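Local coordinates for protein prefoldin beta subunit 1 (Thermococcus sp., PDB 2ZQM) that probably acts as a chaperone subunit that stabilises a range of proteins and takes part in ATP-independent, HSP70-like de novo folding in archaea, at residues Q30-E35 / V84-L89; L24-K29 / R91-L96; E38-L43 / E77-L82; D44-L49 / K70-L75. All coordinates share one frame; numbering follows the deposited sequence.

Contact 1 (Q30-E35 / V84-L89)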
loop_
_atom_site.group_PDB
_atom_site.type_symbol
_atom_site.label_atom_id
_atom_site.label_comp_id
_atom_site.label_asym_id
_atom_site.label_seq_id
_atom_site.Cartn_x
_atom_site.Cartn_y
_atom_site.Cartn_z
ATOM N N GLN A 30 13.288 0.480 11.044
ATOM C CA GLN A 30 12.024 0.098 11.661
ATOM C C GLN A 30 11.283 -0.986 10.879
ATOM O O GLN A 30 10.599 -1.819 11.468
ATOM C CB GLN A 30 11.145 1.333 11.841
ATOM C CG GLN A 30 11.778 2.359 12.751
ATOM C CD GLN A 30 10.939 3.610 12.918
ATOM O OE1 GLN A 30 10.164 3.984 12.033
ATOM N NE2 GLN A 30 11.106 4.279 14.050
ATOM N N LYS A 31 11.401 -0.983 9.560
ATOM C CA LYS A 31 10.753 -2.032 8.803
ATOM C C LYS A 31 11.453 -3.355 9.157
ATOM O O LYS A 31 10.806 -4.368 9.423
ATOM C CB LYS A 31 10.847 -1.766 7.301
ATOM C CG LYS A 31 10.143 -2.829 6.467
ATOM C CD LYS A 31 10.131 -2.494 4.982
ATOM C CE LYS A 31 9.417 -3.584 4.181
ATOM N NZ LYS A 31 9.307 -3.258 2.731
ATOM N N VAL A 32 12.781 -3.345 9.163
ATOM C CA VAL A 32 13.531 -4.552 9.516
ATOM C C VAL A 32 13.189 -5.018 10.943
ATOM O O VAL A 32 13.020 -6.212 11.188
ATOM C CB VAL A 32 15.066 -4.315 9.398
ATOM C CG1 VAL A 32 15.825 -5.462 10.041
ATOM C CG2 VAL A 32 15.470 -4.215 7.922
ATOM N N GLN A 33 13.086 -4.069 11.870
ATOM C CA GLN A 33 12.771 -4.385 13.265
ATOM C C GLN A 33 11.395 -5.028 13.409
ATOM O O GLN A 33 11.207 -5.927 14.225
ATOM C CB GLN A 33 12.821 -3.123 14.138
ATOM C CG GLN A 33 14.210 -2.559 14.395
ATOM C CD GLN A 33 14.184 -1.308 15.266
ATOM O OE1 GLN A 33 13.508 -0.326 14.945
ATOM N NE2 GLN A 33 14.929 -1.335 16.368
ATOM N N LEU A 34 10.432 -4.566 12.618
ATOM C CA LEU A 34 9.079 -5.111 12.683
ATOM C C LEU A 34 9.085 -6.562 12.198
ATOM O O LEU A 34 8.496 -7.444 12.826
ATOM C CB LEU A 34 8.136 -4.273 11.832
ATOM C CG LEU A 34 6.719 -4.825 11.679
ATOM C CD1 LEU A 34 6.123 -5.151 13.056
ATOM C CD2 LEU A 34 5.869 -3.802 10.943
ATOM N N GLU A 35 9.750 -6.798 11.073
ATOM C CA GLU A 35 9.855 -8.131 10.520
ATOM C C GLU A 35 10.573 -9.048 11.496
ATOM O O GLU A 35 10.216 -10.222 11.640
ATOM C CB GLU A 35 10.642 -8.106 9.214
ATOM C CG GLU A 35 9.888 -7.561 8.030
ATOM C CD GLU A 35 10.767 -7.479 6.792
ATOM O OE1 GLU A 35 11.373 -8.512 6.421
ATOM O OE2 GLU A 35 10.851 -6.386 6.197
ATOM N N VAL A 84 21.426 -9.360 11.085
ATOM C CA VAL A 84 22.620 -8.863 10.401
ATOM C C VAL A 84 22.235 -7.551 9.703
ATOM O O VAL A 84 22.986 -6.573 9.724
ATOM C CB VAL A 84 23.132 -9.849 9.317
ATOM C CG1 VAL A 84 24.188 -9.158 8.437
ATOM C CG2 VAL A 84 23.763 -11.076 9.969
ATOM N N ARG A 85 21.055 -7.536 9.088
ATOM C CA ARG A 85 20.594 -6.351 8.377
ATOM C C ARG A 85 20.325 -5.216 9.339
ATOM O O ARG A 85 20.651 -4.072 9.062
ATOM C CB ARG A 85 19.324 -6.663 7.584
ATOM C CG ARG A 85 19.544 -7.601 6.405
ATOM C CD ARG A 85 18.247 -7.817 5.656
ATOM N NE ARG A 85 17.693 -6.542 5.207
ATOM C CZ ARG A 85 16.407 -6.357 4.933
ATOM N NH1 ARG A 85 15.555 -7.370 5.062
ATOM N NH2 ARG A 85 15.971 -5.162 4.552
ATOM N N LEU A 86 19.732 -5.543 10.481
ATOM C CA LEU A 86 19.420 -4.542 11.481
ATOM C C LEU A 86 20.703 -3.873 11.975
ATOM O O LEU A 86 20.767 -2.654 12.088
ATOM C CB LEU A 86 18.673 -5.182 12.658
ATOM C CG LEU A 86 18.336 -4.219 13.804
ATOM C CD1 LEU A 86 17.445 -3.126 13.259
ATOM C CD2 LEU A 86 17.647 -4.968 14.955
ATOM N N ASN A 87 21.730 -4.664 12.262
ATOM C CA ASN A 87 22.981 -4.095 12.739
ATOM C C ASN A 87 23.613 -3.149 11.729
ATOM O O ASN A 87 24.114 -2.097 12.104
ATOM C CB ASN A 87 23.979 -5.199 13.086
ATOM C CG ASN A 87 23.584 -5.955 14.329
ATOM O OD1 ASN A 87 22.701 -5.522 15.072
ATOM N ND2 ASN A 87 24.241 -7.084 14.573
ATOM N N ALA A 88 23.603 -3.519 10.454
ATOM C CA ALA A 88 24.188 -2.659 9.430
ATOM C C ALA A 88 23.465 -1.314 9.392
ATOM O O ALA A 88 24.106 -0.253 9.315
ATOM C CB ALA A 88 24.120 -3.336 8.076
ATOM N N LEU A 89 22.133 -1.348 9.455
ATOM C CA LEU A 89 21.345 -0.114 9.437
ATOM C C LEU A 89 21.604 0.732 10.684
ATOM O O LEU A 89 21.629 1.961 10.610
ATOM C CB LEU A 89 19.841 -0.437 9.315
ATOM C CG LEU A 89 19.419 -0.915 7.920
ATOM C CD1 LEU A 89 17.997 -1.498 7.947
ATOM C CD2 LEU A 89 19.492 0.261 6.951
HETATM O O HOH W 1 12.782 -4.545 4.726
#
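Val-32 reaches from helix 6-47 to the opposite helix of an antiparallel pair, lying across from Leu-86 with their CA atoms 6.2 Å apart. From its CB the two branches part to different partners. With CG1 anti to the backbone N (chi1 168°), that methyl is laid across Leu-86, touching its CB at 3.9 Å. CG2 points the other way and meets two groups: it approaches CD1 of Leu-89 tip to tip at 3.7 Å, and it sits over one face of the Arg-85 guanidinium, offset toward the rim, with its nearest approach 3.5 Å from NH2. A branched, compact valine suits this place because both methyls find a partner at once while the segment axes stay 9.5 Å apart. Cut back to alanine, the residue would lose both methyls, which is likely to open a gap beside Leu-86 and Leu-89 and take away the apolar surface under the guanidinium. At the margin the contact turns polar. The Arg-85 chain is bent at chi3 (57°), bringing the guanidinium back over the valine, and a water joins its NH2 (3.3 Å) to Glu-35 OE2 (3.0 Å). Glu-35 OE1 and Arg-85 NH1 stay 4.5 Å apart, beyond a salt bridge, and their attraction is probably modest. Val-32 also packs on Leu-82, one turn before Leu-86 in helix 68-111, and Leu-86 on Leu-36. The contact sits near the chain's centre, the axes of segments 30-35 and 84-89 at 154°, well away from the hairpin of strands 55-59 and 62-66 that joins the two long helices.

Contact 2 (L24-K29 / R91-L96)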
loop_
_atom_site.group_PDB
_atom_site.type_symbol
_atom_site.label_atom_id
_atom_site.label_comp_id
_atom_site.label_asym_id
_atom_site.label_seq_id
_atom_site.Cartn_x
_atom_site.Cartn_y
_atom_site.Cartn_z
ATOM N N LEU A 24 15.093 8.398 6.432
ATOM C CA LEU A 24 14.966 7.206 5.594
ATOM C C LEU A 24 15.612 5.983 6.251
ATOM O O LEU A 24 15.003 4.904 6.319
ATOM C CB LEU A 24 15.600 7.450 4.222
ATOM C CG LEU A 24 15.714 6.235 3.287
ATOM C CD1 LEU A 24 14.321 5.680 2.951
ATOM C CD2 LEU A 24 16.455 6.648 2.017
ATOM N N VAL A 25 16.840 6.145 6.739
ATOM C CA VAL A 25 17.543 5.039 7.387
ATOM C C VAL A 25 16.736 4.513 8.560
ATOM O O VAL A 25 16.641 3.299 8.778
ATOM C CB VAL A 25 18.952 5.478 7.876
ATOM C CG1 VAL A 25 19.553 4.432 8.824
ATOM C CG2 VAL A 25 19.877 5.663 6.663
ATOM N N VAL A 26 16.139 5.427 9.315
ATOM C CA VAL A 26 15.332 5.034 10.463
ATOM C C VAL A 26 14.092 4.267 10.004
ATOM O O VAL A 26 13.689 3.279 10.630
ATOM C CB VAL A 26 14.943 6.273 11.302
ATOM C CG1 VAL A 26 13.858 5.912 12.323
ATOM C CG2 VAL A 26 16.178 6.783 12.033
ATOM N N GLN A 27 13.487 4.703 8.904
ATOM C CA GLN A 27 12.325 3.991 8.387
ATOM C C GLN A 27 12.765 2.598 7.916
ATOM O O GLN A 27 12.031 1.624 8.075
ATOM C CB GLN A 27 11.692 4.752 7.221
ATOM C CG GLN A 27 11.247 6.166 7.572
ATOM C CD GLN A 27 10.688 6.928 6.378
ATOM O OE1 GLN A 27 11.176 6.795 5.254
ATOM N NE2 GLN A 27 9.673 7.750 6.624
ATOM N N GLN A 28 13.955 2.494 7.327
ATOM C CA GLN A 28 14.422 1.189 6.867
ATOM C C GLN A 28 14.684 0.303 8.063
ATOM O O GLN A 28 14.360 -0.888 8.054
ATOM C CB GLN A 28 15.713 1.306 6.032
ATOM C CG GLN A 28 15.546 2.075 4.733
ATOM C CD GLN A 28 16.858 2.309 4.000
ATOM O OE1 GLN A 28 17.881 2.611 4.611
ATOM N NE2 GLN A 28 16.823 2.194 2.684
ATOM N N LYS A 29 15.279 0.886 9.102
ATOM C CA LYS A 29 15.583 0.141 10.311
ATOM C C LYS A 29 14.298 -0.379 10.970
ATOM O O LYS A 29 14.221 -1.539 11.399
ATOM C CB LYS A 29 16.346 1.028 11.301
ATOM C CG LYS A 29 16.820 0.277 12.544
ATOM C CD LYS A 29 17.403 1.194 13.608
ATOM C CE LYS A 29 16.348 2.113 14.195
ATOM N NZ LYS A 29 16.911 2.901 15.322
ATOM N N ARG A 91 24.364 0.801 12.259
ATOM C CA ARG A 91 25.688 1.400 12.090
ATOM C C ARG A 91 25.563 2.636 11.205
ATOM O O ARG A 91 26.203 3.650 11.469
ATOM C CB ARG A 91 26.687 0.408 11.484
ATOM C CG ARG A 91 27.196 -0.614 12.503
ATOM C CD ARG A 91 28.402 -1.382 11.987
ATOM N NE ARG A 91 28.048 -2.313 10.925
ATOM C CZ ARG A 91 27.609 -3.551 11.120
ATOM N NH1 ARG A 91 27.477 -4.031 12.349
ATOM N NH2 ARG A 91 27.286 -4.302 10.078
ATOM N N GLN A 92 24.735 2.563 10.162
ATOM C CA GLN A 92 24.528 3.724 9.289
ATOM C C GLN A 92 23.865 4.851 10.092
ATOM O O GLN A 92 24.236 6.020 9.963
ATOM C CB GLN A 92 23.624 3.368 8.115
ATOM C CG GLN A 92 24.257 2.435 7.096
ATOM C CD GLN A 92 23.511 2.452 5.782
ATOM O OE1 GLN A 92 22.569 1.692 5.582
ATOM N NE2 GLN A 92 23.921 3.342 4.882
ATOM N N GLU A 93 22.874 4.496 10.907
ATOM C CA GLU A 93 22.171 5.473 11.737
ATOM C C GLU A 93 23.123 6.202 12.686
ATOM O O GLU A 93 23.085 7.431 12.801
ATOM C CB GLU A 93 21.062 4.790 12.544
ATOM C CG GLU A 93 20.426 5.694 13.598
ATOM C CD GLU A 93 19.322 5.006 14.391
ATOM O OE1 GLU A 93 19.457 3.805 14.698
ATOM O OE2 GLU A 93 18.324 5.672 14.726
ATOM N N LYS A 94 23.965 5.439 13.375
ATOM C CA LYS A 94 24.935 6.013 14.306
ATOM C C LYS A 94 25.870 6.971 13.564
ATOM O O LYS A 94 26.205 8.037 14.070
ATOM C CB LYS A 94 25.743 4.901 14.975
ATOM N N LYS A 95 26.297 6.595 12.366
ATOM C CA LYS A 95 27.167 7.460 11.583
ATOM C C LYS A 95 26.455 8.769 11.249
ATOM O O LYS A 95 27.055 9.846 11.290
ATOM C CB LYS A 95 27.571 6.794 10.273
ATOM C CG LYS A 95 28.768 5.870 10.356
ATOM C CD LYS A 95 29.117 5.358 8.955
ATOM C CE LYS A 95 30.126 4.239 8.999
ATOM N NZ LYS A 95 30.441 3.761 7.631
ATOM N N LEU A 96 25.177 8.678 10.900
ATOM C CA LEU A 96 24.432 9.883 10.549
ATOM C C LEU A 96 24.228 10.788 11.746
ATOM O O LEU A 96 24.314 12.009 11.623
ATOM C CB LEU A 96 23.087 9.528 9.922
ATOM C CG LEU A 96 23.120 9.444 8.395
ATOM C CD1 LEU A 96 21.871 8.732 7.880
ATOM C CD2 LEU A 96 23.249 10.866 7.825
#
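Glu-93 and Lys-29 are brought together by their torsions: the glutamate keeps CG anti to the backbone N (chi1 171°) and runs straight on, while the lysine also starts anti but bends at chi3 (66°), so that its NZ meets the carboxylate with the two chains nearly perpendicular. The setting is the antiparallel two-helix coiled coil of a prefoldin subunit, in which helix 6-47 is matched against helix 68-111. Lys-29 NZ donates to Glu-93 OE1 at 2.8 Å, reaching its syn side 19° out of the carboxylate plane, and makes a second, weak bond to OE2 at 3.2 Å. Both carboxylate oxygens thus share one ammonium, which holds the glutamate against the neighbouring helix. The carbon chains take part too: Lys-29 CD lies 3.5 Å from Glu-93 OE1, and Val-26 CG2 comes within 3.6 Å of OE2, so the salt bridge has an apolar flank. A long acidic residue suits this place because its methylene part can lie against valine while its end reaches the lysine. Without the carboxylate, as with an alanine in its place, the Lys-29 ammonium is likely to lose its anionic mate and be freer to turn. Val-25, buried, is the apolar centre of the contact. Its CG1 rests against Glu-93 CB at 4.0 Å, beside the backbone N of the same residue. Leu-96 also packs on Tyr-18 and Leu-22 of helix 6-47. On the other branch of the valine, CG2 meets Leu-96 CD1 at 3.9 Å.

Contact 3 (E38-L43 / E77-L82); sequences EAKKAL and EKIETL
Ala-39, Lys-40 and Leu-43 pack against Ile-79 in an apolar helix-to-helix contact without any hydrogen bond across it, set between the middle of the subunit and its hairpin end. Ile-79 does most of the work. Its CG1, anti to the carbonyl carbon (chi1 -71°), lies 3.8 Å from Ala-39 CB, and its CD1 goes on past the alanine to meet Leu-43 CD2 at 3.5 Å, the two side chains crossing at about a right angle. The same CD1 touches the aliphatic start of Lys-40, 4.1 Å from its CG. The small alanine suits the spot facing this isoleucine: its CA is 6.3 Å from that of Ile-79, the nearest pair of the two segments, and a single methyl fills the space while the longer isoleucine extends beside it. The axes of segments 38-43 and 77-82 lie 9.5 Å apart, 156° between their directions, as part of the antiparallel coiled coil of the prefoldin fold. Its margins carry lysines. Lys-78, fully extended, lays CD against Ala-39 CB at 4.1 Å, so that its methylenes screen the alanine's side while its charged end lies farther out. Lys-40 is likewise extended, and its NZ makes a long, weak ion pair with Glu-83. Ile-79 also packs on Leu-36 of the facing helix, and Ala-42, which also packs on Leu-75, meets Val-59 of a second subunit.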
loop_
_atom_site.group_PDB
_atom_site.type_symbol
_atom_site.label_atom_id
_atom_site.label_comp_id
_atom_site.label_asym_id
_atom_site.label_seq_id
_atom_site.Cartn_x
_atom_site.Cartn_y
_atom_site.Cartn_z
ATOM N N GLU A 38 8.196 -9.989 14.334
ATOM C CA GLU A 38 7.224 -10.971 13.887
ATOM C C GLU A 38 7.866 -12.354 13.761
ATOM O O GLU A 38 7.279 -13.365 14.171
ATOM C CB GLU A 38 6.637 -10.546 12.544
ATOM C CG GLU A 38 6.034 -9.144 12.556
ATOM C CD GLU A 38 5.652 -8.646 11.166
ATOM O OE1 GLU A 38 6.380 -8.957 10.189
ATOM O OE2 GLU A 38 4.633 -7.926 11.050
ATOM N N ALA A 39 9.071 -12.410 13.204
ATOM C CA ALA A 39 9.752 -13.697 13.045
ATOM C C ALA A 39 10.058 -14.341 14.399
ATOM O O ALA A 39 9.915 -15.557 14.565
ATOM C CB ALA A 39 11.039 -13.521 12.243
ATOM N N LYS A 40 10.485 -13.535 15.362
ATOM C CA LYS A 40 10.799 -14.064 16.682
ATOM C C LYS A 40 9.534 -14.597 17.346
ATOM O O LYS A 40 9.563 -15.643 17.992
ATOM C CB LYS A 40 11.450 -12.987 17.551
ATOM C CG LYS A 40 12.911 -12.699 17.183
ATOM C CD LYS A 40 13.532 -11.710 18.152
ATOM C CE LYS A 40 15.015 -11.502 17.847
ATOM N NZ LYS A 40 15.650 -10.551 18.806
ATOM N N LYS A 41 8.422 -13.883 17.169
ATOM C CA LYS A 41 7.133 -14.304 17.726
ATOM C C LYS A 41 6.711 -15.643 17.111
ATOM O O LYS A 41 6.228 -16.543 17.800
ATOM C CB LYS A 41 6.057 -13.250 17.425
ATOM C CG LYS A 41 6.167 -11.977 18.237
ATOM C CD LYS A 41 5.032 -11.029 17.876
ATOM C CE LYS A 41 4.992 -9.823 18.799
ATOM N NZ LYS A 41 3.872 -8.910 18.431
ATOM N N ALA A 42 6.887 -15.767 15.800
ATOM C CA ALA A 42 6.548 -16.998 15.103
ATOM C C ALA A 42 7.424 -18.162 15.585
ATOM O O ALA A 42 6.942 -19.276 15.770
ATOM C CB ALA A 42 6.717 -16.800 13.598
ATOM N N LEU A 43 8.717 -17.911 15.773
ATOM C CA LEU A 43 9.628 -18.961 16.231
ATOM C C LEU A 43 9.257 -19.414 17.638
ATOM O O LEU A 43 9.287 -20.607 17.960
ATOM C CB LEU A 43 11.071 -18.454 16.242
ATOM C CG LEU A 43 12.103 -19.389 16.883
ATOM C CD1 LEU A 43 12.143 -20.713 16.135
ATOM C CD2 LEU A 43 13.475 -18.731 16.876
ATOM N N GLU A 77 17.045 -18.996 10.661
ATOM C CA GLU A 77 17.820 -18.386 9.592
ATOM C C GLU A 77 17.268 -17.012 9.220
ATOM O O GLU A 77 18.023 -16.071 8.979
ATOM C CB GLU A 77 17.844 -19.310 8.367
ATOM C CG GLU A 77 18.737 -20.521 8.593
ATOM C CD GLU A 77 18.625 -21.528 7.486
ATOM O OE1 GLU A 77 18.332 -21.107 6.354
ATOM O OE2 GLU A 77 18.838 -22.731 7.743
ATOM N N LYS A 78 15.948 -16.895 9.172
ATOM C CA LYS A 78 15.332 -15.620 8.845
ATOM C C LYS A 78 15.718 -14.582 9.891
ATOM O O LYS A 78 16.034 -13.432 9.568
ATOM C CB LYS A 78 13.800 -15.750 8.803
ATOM C CG LYS A 78 13.124 -14.428 8.457
ATOM C CD LYS A 78 11.615 -14.565 8.269
ATOM C CE LYS A 78 11.007 -13.229 7.842
ATOM N NZ LYS A 78 9.514 -13.264 7.755
ATOM N N ILE A 79 15.665 -14.985 11.152
ATOM C CA ILE A 79 16.017 -14.089 12.245
ATOM C C ILE A 79 17.498 -13.711 12.169
ATOM O O ILE A 79 17.869 -12.554 12.376
ATOM C CB ILE A 79 15.725 -14.765 13.597
ATOM C CG1 ILE A 79 14.208 -14.845 13.795
ATOM C CG2 ILE A 79 16.407 -14.010 14.727
ATOM C CD1 ILE A 79 13.783 -15.912 14.796
ATOM N N GLU A 80 18.340 -14.696 11.886
ATOM C CA GLU A 80 19.778 -14.449 11.769
ATOM C C GLU A 80 19.983 -13.366 10.721
ATOM O O GLU A 80 20.674 -12.373 10.960
ATOM C CB GLU A 80 20.492 -15.743 11.354
ATOM C CG GLU A 80 21.922 -15.525 10.811
ATOM C CD GLU A 80 22.489 -16.756 10.135
ATOM O OE1 GLU A 80 21.826 -17.820 10.165
ATOM O OE2 GLU A 80 23.610 -16.660 9.577
ATOM N N THR A 81 19.355 -13.552 9.563
ATOM C CA THR A 81 19.462 -12.606 8.458
ATOM C C THR A 81 19.007 -11.197 8.811
ATOM O O THR A 81 19.700 -10.220 8.516
ATOM C CB THR A 81 18.647 -13.088 7.236
ATOM O OG1 THR A 81 19.251 -14.276 6.710
ATOM C CG2 THR A 81 18.611 -12.015 6.145
ATOM N N LEU A 82 17.835 -11.092 9.425
ATOM C CA LEU A 82 17.293 -9.800 9.810
ATOM C C LEU A 82 18.170 -9.093 10.836
ATOM O O LEU A 82 18.296 -7.868 10.813
ATOM C CB LEU A 82 15.871 -9.986 10.351
ATOM C CG LEU A 82 14.841 -10.321 9.266
ATOM C CD1 LEU A 82 13.544 -10.849 9.891
ATOM C CD2 LEU A 82 14.575 -9.080 8.441
#

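Contact 4 (D44-L49 / K70-L75)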
loop_
_atom_site.group_PDB
_atom_site.type_symbol
_atom_site.label_atom_id
_atom_site.label_comp_id
_atom_site.label_asym_id
_atom_site.label_seq_id
_atom_site.Cartn_x
_atom_site.Cartn_y
_atom_site.Cartn_z
ATOM N N ASP A 44 8.941 -18.438 18.478
ATOM C CA ASP A 44 8.562 -18.696 19.860
ATOM C C ASP A 44 7.372 -19.657 19.844
ATOM O O ASP A 44 7.373 -20.682 20.529
ATOM C CB ASP A 44 8.183 -17.366 20.529
ATOM C CG ASP A 44 8.404 -17.366 22.037
ATOM O OD1 ASP A 44 7.962 -16.392 22.694
ATOM O OD2 ASP A 44 9.016 -18.322 22.565
ATOM N N GLU A 45 6.365 -19.331 19.035
ATOM C CA GLU A 45 5.176 -20.156 18.935
ATOM C C GLU A 45 5.430 -21.532 18.362
ATOM O O GLU A 45 4.905 -22.520 18.869
ATOM C CB GLU A 45 4.100 -19.438 18.114
ATOM C CG GLU A 45 2.941 -20.346 17.711
ATOM C CD GLU A 45 1.613 -19.611 17.595
ATOM O OE1 GLU A 45 1.617 -18.370 17.428
ATOM O OE2 GLU A 45 0.564 -20.286 17.664
ATOM N N ILE A 46 6.241 -21.623 17.315
ATOM C CA ILE A 46 6.500 -22.932 16.731
ATOM C C ILE A 46 7.322 -23.783 17.701
ATOM O O ILE A 46 7.125 -24.989 17.806
ATOM C CB ILE A 46 7.242 -22.813 15.367
ATOM C CG1 ILE A 46 6.325 -22.120 14.345
ATOM C CG2 ILE A 46 7.688 -24.199 14.870
ATOM C CD1 ILE A 46 5.024 -22.853 14.068
ATOM N N GLU A 47 8.240 -23.160 18.418
ATOM C CA GLU A 47 9.052 -23.927 19.340
ATOM C C GLU A 47 8.237 -24.516 20.487
ATOM O O GLU A 47 8.633 -25.527 21.070
ATOM C CB GLU A 47 10.196 -23.070 19.870
ATOM C CG GLU A 47 11.245 -22.821 18.796
ATOM C CD GLU A 47 12.495 -22.176 19.332
ATOM O OE1 GLU A 47 12.379 -21.336 20.242
ATOM O OE2 GLU A 47 13.592 -22.497 18.834
ATOM N N SER A 48 7.092 -23.907 20.793
ATOM C CA SER A 48 6.253 -24.414 21.881
ATOM C C SER A 48 5.426 -25.637 21.487
ATOM O O SER A 48 4.801 -26.264 22.343
ATOM C CB SER A 48 5.329 -23.308 22.417
ATOM O OG SER A 48 4.251 -23.048 21.533
ATOM N N LEU A 49 5.417 -25.987 20.201
ATOM C CA LEU A 49 4.661 -27.148 19.725
ATOM C C LEU A 49 5.301 -28.491 20.091
ATOM O O LEU A 49 6.522 -28.583 20.259
ATOM C CB LEU A 49 4.534 -27.106 18.204
ATOM C CG LEU A 49 3.842 -25.907 17.561
ATOM C CD1 LEU A 49 3.953 -26.027 16.059
ATOM C CD2 LEU A 49 2.392 -25.855 17.992
ATOM N N LYS A 70 12.210 -28.457 10.832
ATOM C CA LYS A 70 12.553 -27.709 9.634
ATOM C C LYS A 70 12.030 -26.274 9.679
ATOM O O LYS A 70 12.708 -25.334 9.250
ATOM C CB LYS A 70 12.019 -28.440 8.409
ATOM C CG LYS A 70 12.694 -29.779 8.197
ATOM C CD LYS A 70 11.987 -30.596 7.124
ATOM C CE LYS A 70 12.662 -31.944 6.930
ATOM N NZ LYS A 70 11.852 -32.843 6.058
ATOM N N ALA A 71 10.824 -26.091 10.198
ATOM C CA ALA A 71 10.260 -24.748 10.277
ATOM C C ALA A 71 11.056 -23.894 11.260
ATOM O O ALA A 71 11.287 -22.704 11.026
ATOM C CB ALA A 71 8.809 -24.830 10.703
ATOM N N VAL A 72 11.459 -24.504 12.367
ATOM C CA VAL A 72 12.245 -23.814 13.387
ATOM C C VAL A 72 13.567 -23.362 12.755
ATOM O O VAL A 72 13.958 -22.213 12.885
ATOM C CB VAL A 72 12.516 -24.763 14.587
ATOM C CG1 VAL A 72 13.650 -24.216 15.493
ATOM C CG2 VAL A 72 11.235 -24.909 15.406
ATOM N N ALA A 73 14.223 -24.261 12.033
ATOM C CA ALA A 73 15.497 -23.937 11.397
ATOM C C ALA A 73 15.363 -22.780 10.415
ATOM O O ALA A 73 16.167 -21.857 10.431
ATOM C CB ALA A 73 16.050 -25.164 10.683
ATOM N N GLU A 74 14.343 -22.838 9.563
ATOM C CA GLU A 74 14.128 -21.789 8.582
ATOM C C GLU A 74 13.817 -20.451 9.253
ATOM O O GLU A 74 14.196 -19.405 8.742
ATOM C CB GLU A 74 13.007 -22.204 7.617
ATOM C CG GLU A 74 13.422 -23.343 6.682
ATOM C CD GLU A 74 12.308 -23.810 5.757
ATOM O OE1 GLU A 74 11.703 -22.959 5.077
ATOM O OE2 GLU A 74 12.043 -25.031 5.703
ATOM N N LEU A 75 13.141 -20.483 10.398
ATOM C CA LEU A 75 12.825 -19.254 11.121
ATOM C C LEU A 75 14.097 -18.717 11.780
ATOM O O LEU A 75 14.314 -17.514 11.822
ATOM C CB LEU A 75 11.749 -19.503 12.184
ATOM C CG LEU A 75 10.318 -19.361 11.663
ATOM C CD1 LEU A 75 9.342 -19.983 12.670
ATOM C CD2 LEU A 75 10.014 -17.898 11.432
#
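Segment 44-49 runs from helix into a turn while 70-75 stays helical, and the two approach most closely at Ile-46 and Val-72, whose CA atoms are 6.7 Å apart. Ile-46 carries the contact with both branches. CG2, anti to the backbone N (CG1 being at chi1 -65°), meets Val-72 CG2 at 3.7 Å as the two side chains lie alongside, pointing opposite ways, and it also lies near the methyl of Ala-71. CG1 touches Leu-75 CD1 at 4.1 Å, roughly at a right angle. A branched isoleucine thus suits a place with partners on successive turns of the other helix. Glu-47 lies across Val-72: its CG is 4.0 Å from the valine's CG2, and its OE2 3.8 Å from CG1, so the aliphatic CG meets one methyl and a carboxylate oxygen the other. Where the chain turns away, Ser-48 OG donates to Glu-45 O at 2.8 Å and Ser-48 N reaches the same oxygen at 3.2 Å, both from one face of its plane. The carbonyls of Glu-47 and Leu-49 are bound by Lys-68 NZ. Ile-46 and Ala-71 also pack on Leu-62 of a second subunit, and Glu-45 forms a salt bridge with its Lys-57. This is the hairpin end of a prefoldin coiled coil, where the helices meet the strands through which, in this family, subunits assemble.

How the contacts relate
All four contacts join helix 6-47 to helix 68-111, in the order 2, 1, 3, 4 toward the hairpin. Contacts 1 and 2 lie near the chain's centre and are largely surface contacts, each built round one buried valine; contacts 3 and 4 are partly buried. The chemistry shifts along the way: contact 2 alone has direct hydrogen bonds across it, contact 1 has a water bridge, and contacts 3 and 4 rest on apolar packing. Neighbours interlock, as where Lys-29 packs on Leu-86 and Leu-75 reaches Leu-43. A second subunit touches contact 3 at one residue and contact 4 at five, whereas contacts 1 and 2 meet no other chain of the assembly.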